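Long-range contacts in halotolerant alpha-type carbonic anhydrase (dCA II) (Dunaliella salina, PDB 1Y7W), which catalyses the reversible hydration of carbon dioxide to bicarbonate at a zinc ion and tolerates high salt: residues L90-V95 against T104-A109; H133-H138 against D271-R276; K174-G179 against P248-R253; L217-L222 against H243-P248. All coordinates share one frame; numbering follows the deposited sequence.

Interaction 1 of 4, residues L90-V95 against T104-A109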
loop_
_atom_site.group_PDB
_atom_site.type_symbol
_atom_site.label_atom_id
_atom_site.label_comp_id
_atom_site.label_asym_id
_atom_site.label_seq_id
_atom_site.Cartn_x
_atom_site.Cartn_y
_atom_site.Cartn_z
ATOM N N LEU A 90 15.092 5.042 1.664
ATOM C CA LEU A 90 14.282 5.941 0.840
ATOM C C LEU A 90 14.811 7.334 1.181
ATOM O O LEU A 90 14.739 7.771 2.321
ATOM C CB LEU A 90 12.813 5.805 1.249
ATOM C CG LEU A 90 12.288 4.368 1.066
ATOM C CD1 LEU A 90 10.799 4.412 1.334
ATOM C CD2 LEU A 90 12.560 3.845 -0.344
ATOM N N THR A 91 15.316 8.025 0.170
ATOM C CA THR A 91 15.917 9.328 0.393
ATOM C C THR A 91 15.142 10.507 -0.209
ATOM O O THR A 91 14.379 10.330 -1.159
ATOM C CB THR A 91 17.371 9.319 -0.153
ATOM O OG1 THR A 91 17.332 9.405 -1.571
ATOM C CG2 THR A 91 18.090 8.051 0.259
ATOM N N ASN A 92 15.343 11.708 0.358
ATOM C CA ASN A 92 14.644 12.912 -0.118
ATOM C C ASN A 92 13.114 12.569 -0.015
ATOM O O ASN A 92 12.328 12.830 -0.926
ATOM C CB ASN A 92 15.044 13.254 -1.569
ATOM C CG ASN A 92 14.365 14.527 -2.094
ATOM O OD1 ASN A 92 13.902 15.377 -1.311
ATOM N ND2 ASN A 92 14.318 14.684 -3.431
ATOM N N ALA A 93 12.755 11.927 1.088
ATOM C CA ALA A 93 11.377 11.532 1.323
ATOM C C ALA A 93 10.477 12.776 1.572
ATOM O O ALA A 93 10.926 13.795 2.102
ATOM C CB ALA A 93 11.330 10.589 2.528
ATOM N N LYS A 94 9.223 12.687 1.133
ATOM C CA LYS A 94 8.234 13.764 1.266
ATOM C C LYS A 94 6.844 13.113 1.550
ATOM O O LYS A 94 6.567 11.981 1.127
ATOM C CB LYS A 94 8.177 14.552 -0.027
ATOM C CG LYS A 94 9.542 15.172 -0.359
ATOM C CD LYS A 94 9.537 15.905 -1.674
ATOM C CE LYS A 94 10.901 16.637 -1.778
ATOM N NZ LYS A 94 11.068 17.475 -3.030
ATOM N N VAL A 95 5.994 13.803 2.292
ATOM C CA VAL A 95 4.684 13.219 2.590
ATOM C C VAL A 95 3.600 14.222 2.153
ATOM O O VAL A 95 3.835 15.442 2.148
ATOM C CB VAL A 95 4.588 12.879 4.084
ATOM C CG1 VAL A 95 4.769 14.139 4.927
ATOM C CG2 VAL A 95 3.234 12.224 4.395
ATOM N N THR A 104 6.568 10.000 -1.009
ATOM C CA THR A 104 7.330 9.848 -2.250
ATOM C C THR A 104 8.813 10.040 -1.880
ATOM O O THR A 104 9.159 10.484 -0.764
ATOM C CB THR A 104 6.907 10.912 -3.315
ATOM O OG1 THR A 104 6.837 12.201 -2.682
ATOM C CG2 THR A 104 5.496 10.583 -3.909
ATOM N N PHE A 105 9.716 9.720 -2.803
ATOM C CA PHE A 105 11.123 9.789 -2.473
ATOM C C PHE A 105 11.920 9.611 -3.772
ATOM O O PHE A 105 11.347 9.384 -4.820
ATOM C CB PHE A 105 11.444 8.646 -1.470
ATOM C CG PHE A 105 10.681 7.341 -1.751
ATOM C CD1 PHE A 105 10.985 6.550 -2.849
ATOM C CD2 PHE A 105 9.533 7.007 -0.976
ATOM C CE1 PHE A 105 10.134 5.421 -3.201
ATOM C CE2 PHE A 105 8.703 5.926 -1.300
ATOM C CZ PHE A 105 9.007 5.127 -2.420
ATOM N N ASP A 106 13.235 9.761 -3.695
ATOM C CA ASP A 106 14.032 9.558 -4.885
ATOM C C ASP A 106 13.885 8.085 -5.298
ATOM O O ASP A 106 13.863 7.203 -4.437
ATOM C CB ASP A 106 15.481 9.861 -4.556
ATOM C CG ASP A 106 15.740 11.334 -4.378
ATOM O OD1 ASP A 106 16.741 11.658 -3.709
ATOM O OD2 ASP A 106 14.950 12.142 -4.897
ATOM N N GLN A 107 13.770 7.807 -6.586
ATOM C CA GLN A 107 13.633 6.396 -7.000
ATOM C C GLN A 107 14.857 5.558 -6.707
ATOM O O GLN A 107 15.975 5.911 -7.123
ATOM C CB GLN A 107 13.356 6.290 -8.484
ATOM C CG GLN A 107 11.903 6.041 -8.805
ATOM C CD GLN A 107 11.635 6.086 -10.322
ATOM O OE1 GLN A 107 10.560 6.559 -10.758
ATOM N NE2 GLN A 107 12.610 5.589 -11.129
ATOM N N PRO A 108 14.689 4.459 -5.957
ATOM C CA PRO A 108 15.836 3.603 -5.661
ATOM C C PRO A 108 16.364 3.035 -7.008
ATOM O O PRO A 108 15.608 2.791 -7.935
ATOM C CB PRO A 108 15.247 2.484 -4.776
ATOM C CG PRO A 108 14.110 3.129 -4.113
ATOM C CD PRO A 108 13.503 4.036 -5.196
ATOM N N ALA A 109 17.664 2.788 -7.094
ATOM C CA ALA A 109 18.209 2.277 -8.357
ATOM C C ALA A 109 19.169 1.110 -8.176
ATOM O O ALA A 109 19.741 0.618 -9.166
ATOM C CB ALA A 109 18.915 3.443 -9.170
HETATM O O HOH W 1 15.445 6.741 -2.338
HETATM O O HOH W 2 12.140 12.849 -4.327
#

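Interaction 2 of 4, residues H133-H138 against D271-R276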
loop_
_atom_site.group_PDB
_atom_site.type_symbol
_atom_site.label_atom_id
_atom_site.label_comp_id
_atom_site.label_asym_id
_atom_site.label_seq_id
_atom_site.Cartn_x
_atom_site.Cartn_y
_atom_site.Cartn_z
ATOM N N HIS A 133 -6.386 4.055 6.250
ATOM C CA HIS A 133 -6.530 4.267 7.685
ATOM C C HIS A 133 -7.908 4.031 8.291
ATOM O O HIS A 133 -8.936 4.302 7.668
ATOM C CB HIS A 133 -5.978 5.681 8.081
ATOM C CG HIS A 133 -6.123 6.762 7.014
ATOM N ND1 HIS A 133 -7.306 7.407 6.730
ATOM C CD2 HIS A 133 -5.193 7.329 6.200
ATOM C CE1 HIS A 133 -7.102 8.326 5.798
ATOM N NE2 HIS A 133 -5.823 8.298 5.460
ATOM N N PHE A 134 -7.865 3.527 9.528
ATOM C CA PHE A 134 -8.999 3.155 10.353
ATOM C C PHE A 134 -9.612 1.801 10.017
ATOM O O PHE A 134 -10.014 1.067 10.924
ATOM C CB PHE A 134 -10.005 4.272 10.406
ATOM C CG PHE A 134 -9.491 5.426 11.231
ATOM C CD1 PHE A 134 -9.418 5.321 12.631
ATOM C CD2 PHE A 134 -8.930 6.545 10.622
ATOM C CE1 PHE A 134 -8.779 6.331 13.376
ATOM C CE2 PHE A 134 -8.307 7.530 11.352
ATOM C CZ PHE A 134 -8.228 7.430 12.721
ATOM N N LEU A 135 -9.667 1.441 8.732
ATOM C CA LEU A 135 -10.078 0.090 8.403
ATOM C C LEU A 135 -9.112 -0.359 7.292
ATOM O O LEU A 135 -8.949 0.388 6.342
ATOM C CB LEU A 135 -11.519 0.027 7.852
ATOM C CG LEU A 135 -12.652 0.096 8.915
ATOM C CD1 LEU A 135 -13.995 -0.039 8.187
ATOM C CD2 LEU A 135 -12.433 -1.039 9.967
ATOM N N SER A 136 -8.523 -1.532 7.405
ATOM C CA SER A 136 -7.651 -2.063 6.376
ATOM C C SER A 136 -8.468 -2.480 5.119
ATOM O O SER A 136 -9.698 -2.729 5.209
ATOM C CB SER A 136 -6.890 -3.283 6.899
ATOM O OG SER A 136 -7.804 -4.289 7.309
ATOM N N GLU A 137 -7.805 -2.516 3.958
ATOM C CA GLU A 137 -8.460 -2.978 2.719
ATOM C C GLU A 137 -8.484 -4.516 2.735
ATOM O O GLU A 137 -9.553 -5.150 2.642
ATOM C CB GLU A 137 -7.680 -2.432 1.509
ATOM C CG GLU A 137 -7.772 -0.914 1.486
ATOM C CD GLU A 137 -7.646 -0.337 0.072
ATOM O OE1 GLU A 137 -6.646 -0.648 -0.613
ATOM O OE2 GLU A 137 -8.533 0.415 -0.337
ATOM N N HIS A 138 -7.320 -5.153 2.850
ATOM C CA HIS A 138 -7.368 -6.621 2.969
ATOM C C HIS A 138 -7.794 -7.001 4.396
ATOM O O HIS A 138 -7.664 -6.171 5.308
ATOM C CB HIS A 138 -6.003 -7.280 2.762
ATOM C CG HIS A 138 -5.516 -7.178 1.360
ATOM N ND1 HIS A 138 -4.883 -6.042 0.881
ATOM C CD2 HIS A 138 -5.645 -8.023 0.303
ATOM C CE1 HIS A 138 -4.653 -6.195 -0.415
ATOM N NE2 HIS A 138 -5.105 -7.377 -0.791
ATOM N N ASP A 271 -13.053 11.474 3.265
ATOM C CA ASP A 271 -13.473 10.278 3.989
ATOM C C ASP A 271 -12.284 9.901 4.849
ATOM O O ASP A 271 -11.156 9.694 4.351
ATOM C CB ASP A 271 -13.805 9.122 3.031
ATOM C CG ASP A 271 -15.076 9.379 2.227
ATOM O OD1 ASP A 271 -16.160 9.548 2.860
ATOM O OD2 ASP A 271 -14.977 9.430 0.981
ATOM N N VAL A 272 -12.531 9.779 6.142
ATOM C CA VAL A 272 -11.465 9.455 7.059
ATOM C C VAL A 272 -11.164 7.958 7.026
ATOM O O VAL A 272 -10.082 7.555 7.404
ATOM C CB VAL A 272 -11.863 9.888 8.472
ATOM C CG1 VAL A 272 -10.803 9.526 9.448
ATOM C CG2 VAL A 272 -12.059 11.400 8.508
ATOM N N VAL A 273 -12.120 7.137 6.600
ATOM C CA VAL A 273 -11.900 5.685 6.544
ATOM C C VAL A 273 -11.811 5.380 5.001
ATOM O O VAL A 273 -12.830 5.275 4.296
ATOM C CB VAL A 273 -13.075 4.906 7.197
ATOM C CG1 VAL A 273 -12.717 3.415 7.287
ATOM C CG2 VAL A 273 -13.340 5.439 8.650
ATOM N N ASN A 274 -10.585 5.229 4.494
ATOM C CA ASN A 274 -10.421 5.086 3.040
ATOM C C ASN A 274 -10.081 3.714 2.497
ATOM O O ASN A 274 -9.025 3.513 1.840
ATOM C CB ASN A 274 -9.363 6.117 2.588
ATOM C CG ASN A 274 -7.990 5.858 3.203
ATOM O OD1 ASN A 274 -7.894 5.371 4.334
ATOM N ND2 ASN A 274 -6.906 6.212 2.471
ATOM N N ASN A 275 -10.922 2.733 2.822
ATOM C CA ASN A 275 -10.740 1.384 2.317
ATOM C C ASN A 275 -11.804 0.982 1.295
ATOM O O ASN A 275 -13.021 1.243 1.469
ATOM C CB ASN A 275 -10.780 0.340 3.456
ATOM C CG ASN A 275 -12.141 0.335 4.172
ATOM O OD1 ASN A 275 -12.624 1.380 4.534
ATOM N ND2 ASN A 275 -12.733 -0.826 4.352
ATOM N N ARG A 276 -11.342 0.302 0.225
ATOM C CA ARG A 276 -12.283 -0.250 -0.741
ATOM C C ARG A 276 -12.756 -1.591 -0.117
ATOM O O ARG A 276 -11.958 -2.311 0.518
ATOM C CB ARG A 276 -11.607 -0.617 -2.071
ATOM C CG ARG A 276 -12.643 -1.153 -3.055
ATOM C CD ARG A 276 -11.893 -1.662 -4.338
ATOM N NE ARG A 276 -12.824 -1.923 -5.448
ATOM C CZ ARG A 276 -12.470 -2.481 -6.598
ATOM N NH1 ARG A 276 -11.200 -2.846 -6.772
ATOM N NH2 ARG A 276 -13.373 -2.676 -7.575
HETATM O O HOH W 3 -11.975 -3.644 2.878
#

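Interaction 3 of 4, residues K174-G179 against P248-R253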
loop_
_atom_site.group_PDB
_atom_site.type_symbol
_atom_site.label_atom_id
_atom_site.label_comp_id
_atom_site.label_asym_id
_atom_site.label_seq_id
_atom_site.Cartn_x
_atom_site.Cartn_y
_atom_site.Cartn_z
ATOM N N LYS A 174 -1.741 -3.714 13.907
ATOM C CA LYS A 174 -2.819 -4.025 14.852
ATOM C C LYS A 174 -2.768 -3.026 16.036
ATOM O O LYS A 174 -1.696 -2.480 16.393
ATOM C CB LYS A 174 -2.667 -5.449 15.407
ATOM C CG LYS A 174 -1.407 -5.681 16.217
ATOM C CD LYS A 174 -1.428 -7.060 16.910
ATOM C CE LYS A 174 -0.105 -7.304 17.685
ATOM N NZ LYS A 174 -0.002 -8.696 18.295
ATOM N N TYR A 175 -3.924 -2.764 16.646
ATOM C CA TYR A 175 -3.937 -1.856 17.782
ATOM C C TYR A 175 -3.168 -2.568 18.902
ATOM O O TYR A 175 -3.304 -3.770 19.122
ATOM C CB TYR A 175 -5.380 -1.566 18.278
ATOM C CG TYR A 175 -6.073 -0.449 17.533
ATOM C CD1 TYR A 175 -5.467 0.790 17.390
ATOM C CD2 TYR A 175 -7.339 -0.637 16.958
ATOM C CE1 TYR A 175 -6.101 1.821 16.685
ATOM C CE2 TYR A 175 -7.981 0.412 16.241
ATOM C CZ TYR A 175 -7.337 1.623 16.117
ATOM O OH TYR A 175 -7.899 2.630 15.378
ATOM N N SER A 176 -2.394 -1.796 19.626
ATOM C CA SER A 176 -1.578 -2.338 20.697
ATOM C C SER A 176 -1.384 -1.212 21.723
ATOM O O SER A 176 -1.754 -0.071 21.445
ATOM C CB SER A 176 -0.245 -2.754 20.086
ATOM O OG SER A 176 0.778 -2.819 21.034
ATOM N N GLU A 177 -0.840 -1.519 22.903
ATOM C CA GLU A 177 -0.616 -0.456 23.899
ATOM C C GLU A 177 0.721 0.234 23.584
ATOM O O GLU A 177 1.048 1.272 24.160
ATOM C CB GLU A 177 -0.631 -1.047 25.337
ATOM C CG GLU A 177 -1.974 -1.763 25.729
ATOM C CD GLU A 177 -1.829 -3.295 26.102
ATOM O OE1 GLU A 177 -1.648 -3.631 27.319
ATOM O OE2 GLU A 177 -1.900 -4.168 25.174
ATOM N N ASN A 178 1.467 -0.329 22.632
ATOM C CA ASN A 178 2.778 0.184 22.222
ATOM C C ASN A 178 2.792 0.569 20.750
ATOM O O ASN A 178 2.668 -0.279 19.900
ATOM C CB ASN A 178 3.834 -0.894 22.435
ATOM C CG ASN A 178 3.869 -1.392 23.871
ATOM O OD1 ASN A 178 3.879 -0.583 24.819
ATOM N ND2 ASN A 178 3.883 -2.718 24.047
ATOM N N GLY A 179 2.987 1.839 20.449
ATOM C CA GLY A 179 2.955 2.257 19.060
ATOM C C GLY A 179 4.166 1.862 18.251
ATOM O O GLY A 179 5.154 1.356 18.774
ATOM N N PRO A 248 1.475 -8.499 11.650
ATOM C CA PRO A 248 1.336 -7.044 11.727
ATOM C C PRO A 248 2.344 -6.285 12.572
ATOM O O PRO A 248 3.078 -6.864 13.387
ATOM C CB PRO A 248 -0.087 -6.845 12.282
ATOM C CG PRO A 248 -0.335 -8.097 13.096
ATOM C CD PRO A 248 0.509 -9.219 12.519
ATOM N N ARG A 249 2.442 -4.996 12.284
ATOM C CA ARG A 249 3.205 -4.081 13.136
ATOM C C ARG A 249 2.174 -3.639 14.189
ATOM O O ARG A 249 1.078 -4.214 14.227
ATOM C CB ARG A 249 3.669 -2.874 12.337
ATOM C CG ARG A 249 5.058 -3.145 11.738
ATOM C CD ARG A 249 5.528 -1.937 10.923
ATOM N NE ARG A 249 6.900 -2.161 10.485
ATOM C CZ ARG A 249 7.976 -1.867 11.207
ATOM N NH1 ARG A 249 9.186 -2.139 10.698
ATOM N NH2 ARG A 249 7.861 -1.262 12.404
ATOM N N GLU A 250 2.494 -2.635 15.008
ATOM C CA GLU A 250 1.574 -2.177 16.052
ATOM C C GLU A 250 1.274 -0.707 15.966
ATOM O O GLU A 250 2.092 0.037 15.531
ATOM C CB GLU A 250 2.170 -2.497 17.448
ATOM C CG GLU A 250 2.326 -4.014 17.640
ATOM C CD GLU A 250 2.921 -4.411 18.989
ATOM O OE1 GLU A 250 3.287 -5.603 19.102
ATOM O OE2 GLU A 250 3.010 -3.551 19.912
ATOM N N VAL A 251 0.106 -0.281 16.427
ATOM C CA VAL A 251 -0.236 1.136 16.385
ATOM C C VAL A 251 -1.185 1.448 17.518
ATOM O O VAL A 251 -1.966 0.596 17.906
ATOM C CB VAL A 251 -0.911 1.508 15.018
ATOM C CG1 VAL A 251 -2.198 0.769 14.845
ATOM C CG2 VAL A 251 -1.130 2.986 14.925
ATOM N N THR A 252 -1.110 2.667 18.042
ATOM C CA THR A 252 -1.983 3.087 19.119
ATOM C C THR A 252 -3.067 3.997 18.624
ATOM O O THR A 252 -2.969 4.567 17.517
ATOM C CB THR A 252 -1.214 3.870 20.185
ATOM O OG1 THR A 252 -0.713 5.072 19.617
ATOM C CG2 THR A 252 -0.090 3.056 20.692
ATOM N N ARG A 253 -4.129 4.138 19.424
ATOM C CA ARG A 253 -5.174 5.049 19.004
ATOM C C ARG A 253 -4.586 6.460 18.918
ATOM O O ARG A 253 -5.005 7.272 18.097
ATOM C CB ARG A 253 -6.354 5.056 19.995
ATOM C CG ARG A 253 -7.467 4.125 19.641
ATOM C CD ARG A 253 -7.236 2.808 20.219
ATOM N NE ARG A 253 -8.382 1.879 20.117
ATOM C CZ ARG A 253 -8.295 0.620 20.542
ATOM N NH1 ARG A 253 -9.314 -0.216 20.427
ATOM N NH2 ARG A 253 -7.166 0.225 21.128
HETATM O O HOH W 4 -4.393 2.170 21.293
#

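Interaction 4 of 4, residues L217-L222 against H243-P248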
loop_
_atom_site.group_PDB
_atom_site.type_symbol
_atom_site.label_atom_id
_atom_site.label_comp_id
_atom_site.label_asym_id
_atom_site.label_seq_id
_atom_site.Cartn_x
_atom_site.Cartn_y
_atom_site.Cartn_z
ATOM N N LEU A 217 9.796 -0.169 7.971
ATOM C CA LEU A 217 8.567 -0.568 7.289
ATOM C C LEU A 217 8.277 -2.061 7.264
ATOM O O LEU A 217 7.185 -2.453 7.628
ATOM C CB LEU A 217 8.558 0.005 5.870
ATOM C CG LEU A 217 8.779 1.518 5.671
ATOM C CD1 LEU A 217 8.785 1.787 4.197
ATOM C CD2 LEU A 217 7.722 2.396 6.390
ATOM N N LEU A 218 9.238 -2.908 6.876
ATOM C CA LEU A 218 8.937 -4.334 6.821
ATOM C C LEU A 218 8.649 -4.877 8.195
ATOM O O LEU A 218 9.291 -4.473 9.176
ATOM C CB LEU A 218 10.082 -5.133 6.208
ATOM C CG LEU A 218 10.435 -4.865 4.754
ATOM C CD1 LEU A 218 11.219 -6.109 4.265
ATOM C CD2 LEU A 218 9.186 -4.713 3.887
ATOM N N PRO A 219 7.688 -5.825 8.301
ATOM C CA PRO A 219 7.373 -6.367 9.623
ATOM C C PRO A 219 8.396 -7.370 10.124
ATOM O O PRO A 219 9.340 -7.719 9.415
ATOM C CB PRO A 219 5.987 -6.980 9.447
ATOM C CG PRO A 219 5.935 -7.345 7.995
ATOM C CD PRO A 219 6.739 -6.281 7.266
ATOM N N SER A 220 8.182 -7.847 11.348
ATOM C CA SER A 220 9.115 -8.770 11.967
ATOM C C SER A 220 9.260 -10.152 11.323
ATOM O O SER A 220 10.279 -10.823 11.544
ATOM C CB SER A 220 8.791 -8.915 13.461
ATOM O OG SER A 220 7.411 -9.233 13.658
ATOM N N SER A 221 8.290 -10.573 10.508
ATOM C CA SER A 221 8.385 -11.865 9.845
ATOM C C SER A 221 8.172 -11.615 8.367
ATOM O O SER A 221 7.501 -10.650 7.975
ATOM C CB SER A 221 7.337 -12.834 10.411
ATOM O OG SER A 221 6.928 -13.766 9.441
ATOM N N LEU A 222 8.781 -12.442 7.539
ATOM C CA LEU A 222 8.645 -12.246 6.106
ATOM C C LEU A 222 7.476 -13.049 5.575
ATOM O O LEU A 222 7.285 -13.112 4.371
ATOM C CB LEU A 222 9.900 -12.688 5.378
ATOM C CG LEU A 222 11.114 -11.831 5.735
ATOM C CD1 LEU A 222 12.285 -12.299 4.886
ATOM C CD2 LEU A 222 10.818 -10.365 5.487
ATOM N N HIS A 243 1.484 -8.661 -2.397
ATOM C CA HIS A 243 2.276 -9.378 -1.388
ATOM C C HIS A 243 1.759 -8.818 -0.046
ATOM O O HIS A 243 2.174 -7.752 0.394
ATOM C CB HIS A 243 3.780 -9.083 -1.541
ATOM C CG HIS A 243 4.307 -9.259 -2.934
ATOM N ND1 HIS A 243 3.980 -8.405 -3.970
ATOM C CD2 HIS A 243 5.105 -10.214 -3.472
ATOM C CE1 HIS A 243 4.535 -8.842 -5.088
ATOM N NE2 HIS A 243 5.219 -9.935 -4.817
ATOM N N VAL A 244 0.834 -9.522 0.596
ATOM C CA VAL A 244 0.274 -9.057 1.858
ATOM C C VAL A 244 0.920 -9.795 3.045
ATOM O O VAL A 244 0.685 -10.982 3.220
ATOM C CB VAL A 244 -1.250 -9.269 1.849
ATOM C CG1 VAL A 244 -1.850 -8.718 3.122
ATOM C CG2 VAL A 244 -1.842 -8.561 0.646
ATOM N N PHE A 245 1.783 -9.103 3.804
ATOM C CA PHE A 245 2.460 -9.702 4.957
ATOM C C PHE A 245 1.451 -9.996 6.030
ATOM O O PHE A 245 0.696 -9.146 6.380
ATOM C CB PHE A 245 3.554 -8.753 5.445
ATOM C CG PHE A 245 4.700 -8.723 4.496
ATOM C CD1 PHE A 245 5.864 -9.441 4.778
ATOM C CD2 PHE A 245 4.548 -8.137 3.226
ATOM C CE1 PHE A 245 6.896 -9.585 3.810
ATOM C CE2 PHE A 245 5.550 -8.265 2.236
ATOM C CZ PHE A 245 6.738 -8.992 2.538
ATOM N N THR A 246 1.521 -11.191 6.591
ATOM C CA THR A 246 0.542 -11.601 7.580
ATOM C C THR A 246 0.885 -11.324 9.049
ATOM O O THR A 246 0.041 -11.493 9.885
ATOM C CB THR A 246 0.178 -13.101 7.310
ATOM O OG1 THR A 246 1.364 -13.890 7.277
ATOM C CG2 THR A 246 -0.513 -13.212 5.941
ATOM N N THR A 247 2.098 -10.877 9.354
ATOM C CA THR A 247 2.455 -10.515 10.714
ATOM C C THR A 247 2.343 -9.006 10.775
ATOM O O THR A 247 3.029 -8.280 10.039
ATOM C CB THR A 247 3.896 -10.884 11.024
ATOM O OG1 THR A 247 4.080 -12.288 10.796
ATOM C CG2 THR A 247 4.231 -10.510 12.458
ATOM N N PRO A 248 1.475 -8.499 11.650
ATOM C CA PRO A 248 1.336 -7.044 11.727
ATOM C C PRO A 248 2.344 -6.285 12.572
ATOM O O PRO A 248 3.078 -6.864 13.387
ATOM C CB PRO A 248 -0.087 -6.845 12.282
ATOM C CG PRO A 248 -0.335 -8.097 13.096
ATOM C CD PRO A 248 0.509 -9.219 12.519
HETATM O O HOH W 5 5.933 -6.679 13.068
HETATM O O HOH W 6 4.666 -11.236 7.926
#

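Interaction 1 of 4, residues L90-V95 against T104-A109
D106 OD2 is gripped by two donors: N92 ND2 at 3.0 Å and a water that also gives a weak bond to N92 O. The amide of N92 meets the syn side of the carboxylate from 31° out of its plane, and the two flat groups are turned 62° apart. With CG of N92 swung opposite its own backbone N (chi1 -178°), the amide is carried out to the D106 carboxylate. These residues continue a short antiparallel pairing at the edge of a small three-stranded sheet of the carbonic anhydrase fold, where K94 and T104 form a hydrogen-bonded pair: K94 N reaches T104 O and T104 N returns to K94 O, both 2.9 Å. Further along, D106 N donates to T91 O over 2.8 Å, an almost straight bond. On the inner side L90 CD1 lies over one face of the F105 ring, 4.0 Å from its centroid and displaced toward the rim, while P126 and F129 of strand 120-133 also touch that ring. A serine in place of F105 would probably leave L90 CD1 without its aromatic cover and open a gap against strand 120-133. L90 CD2 extends the apolar patch to P108 CG. A second water accepts from T91 N at 2.8 Å and donates to D106 O at 2.7 Å.

Interaction 2 of 4, residues H133-H138 against D271-R276
The side chains of H133 and N274 cross at about a right angle, yet ring and amide planes are only 26° apart, which lays N274 OD1 over one face of the imidazole. That oxygen is spent not on the ring but on the backbone: H133 N donates to N274 OD1 at 2.8 Å, within the carbonyl plane. The ring turns its edge to V272 instead, with H133 ND1 giving a 2.9 Å bond to V272 O, which lies exactly in the ring plane. Since H133 NE2 is bonded to G100 N, both ring nitrogens are engaged and the rotation of the imidazole is fixed. Beside it, the F134 ring brings CD2 to 3.7 Å from V272 CG1, and L135 CB settles on V273 CG1 at 3.6 Å.

At the far end of the contact E137 and N275 run alongside each other head to tail, E137 CG running beside N275 CB. E137 chi1 of -65° places CG beside the backbone N, and the extended chain beyond it takes OE2 to R276 N, 2.9 Å away and met on the anti side of the carboxylate. OE1 bonds T232 OG1, as in the threonine-glutamate pair known near the metal of alpha carbonic anhydrases.

The zinc is about 4 Å from the E137 side chain, and N274 O accepts from ND1 of H132, a zinc ligand. The loop 271-276 therefore serves as second shell: its backbone holds one oxygen of E137 and probably helps to orient and polarise a metal-bound imidazole.

Interaction 3 of 4, residues K174-G179 against P248-R253
This is a parallel strand pairing at the surface end of the large mixed sheet of the carbonic anhydrase fold, joining strand 166-175 to the end of strand 240-251. K174 N donates to R249 O, V251 N to K174 O at 2.8 Å, and S176 N to V251 O at 3.0 Å, so the pairing runs on into the turn. Past it, T252 is the N-cap of helix 253-266, its OG1 taking the backbone N of Q255. R253, bent at chi2 (89°), folds back and lays its guanidinium flat on the Y175 ring, centres 4.0 Å apart and planes at 6°, a cation-pi stack that R253 CD extends across the same face. A leucine at Y175 would probably cost R253 this stacking surface and leave the guanidinium freer to turn. K174 and E250 run side by side, their charges 4.6 Å apart between NZ and OE1, beyond a salt bridge. S176 OG serves both segments: it accepts from N178 N at 3.0 Å, forming an ST turn, and donates to E250 OE2 at 2.6 Å from above the carboxylate plane.

Interaction 4 of 4, residues L217-L222 against H243-P248
F245 crosses the P219 ring at about a right angle, with P219 CG packed 3.8 Å from F245 CB. Its chi1 of -72° sets the phenyl ring beside the backbone N and carries it along the loop 217-222, where S221 O lies at the ring edge, near its plane, 3.8 Å from CD1. L222 O comes obliquely to CE1 at 3.6 Å, and L222 CD2 adds a looser apolar touch; Y224 and I169 of the neighbouring strands also meet the F245 side chain.

Two residues on, T247 O sits against P219 CB at 3.3 Å. The T247 side chain splits between two serines: CG2, opposite the backbone N, leans on S220 OG at 3.6 Å, while OG1 approaches S221 CB at 3.3 Å. S221 OG is itself bonded to the backbone N of K223.

No direct hydrogen bond is clear across this contact, and two waters carry its polar part. One accepts from T247 N and donates to S221 O, 2.9 Å away; the other accepts from S220 N and donates to P248 O, also at 2.9 Å.

The arrangement joins the loop between helix 213-217 and strand 224-229 to the second half of strand 240-251, so that a proline-phenylalanine contact flanked by two bridging waters packs a connection against the large central sheet of the alpha carbonic anhydrase fold.

Interaction 2 is the buried contact, beside the zinc, and its hydrogen bonds each pair a side chain with backbone, in both directions across the contact. Interaction 3 lies at the surface and relies on parallel strand bonds, a cation-pi stack and a serine-carboxylate bond. It shares P248 and strand 240-251 with interaction 4, and R249 links them through its bonds to L217 O and L218 O. Interactions 1 and 4 are partly buried: the first pairs backbones in the small sheet, whereas the second joins its chains through waters and apolar packing. Interactions 1 and 2 stand on opposite sides of the chain's centre, while F134 packs against Y175 where interactions 2 and 3 touch.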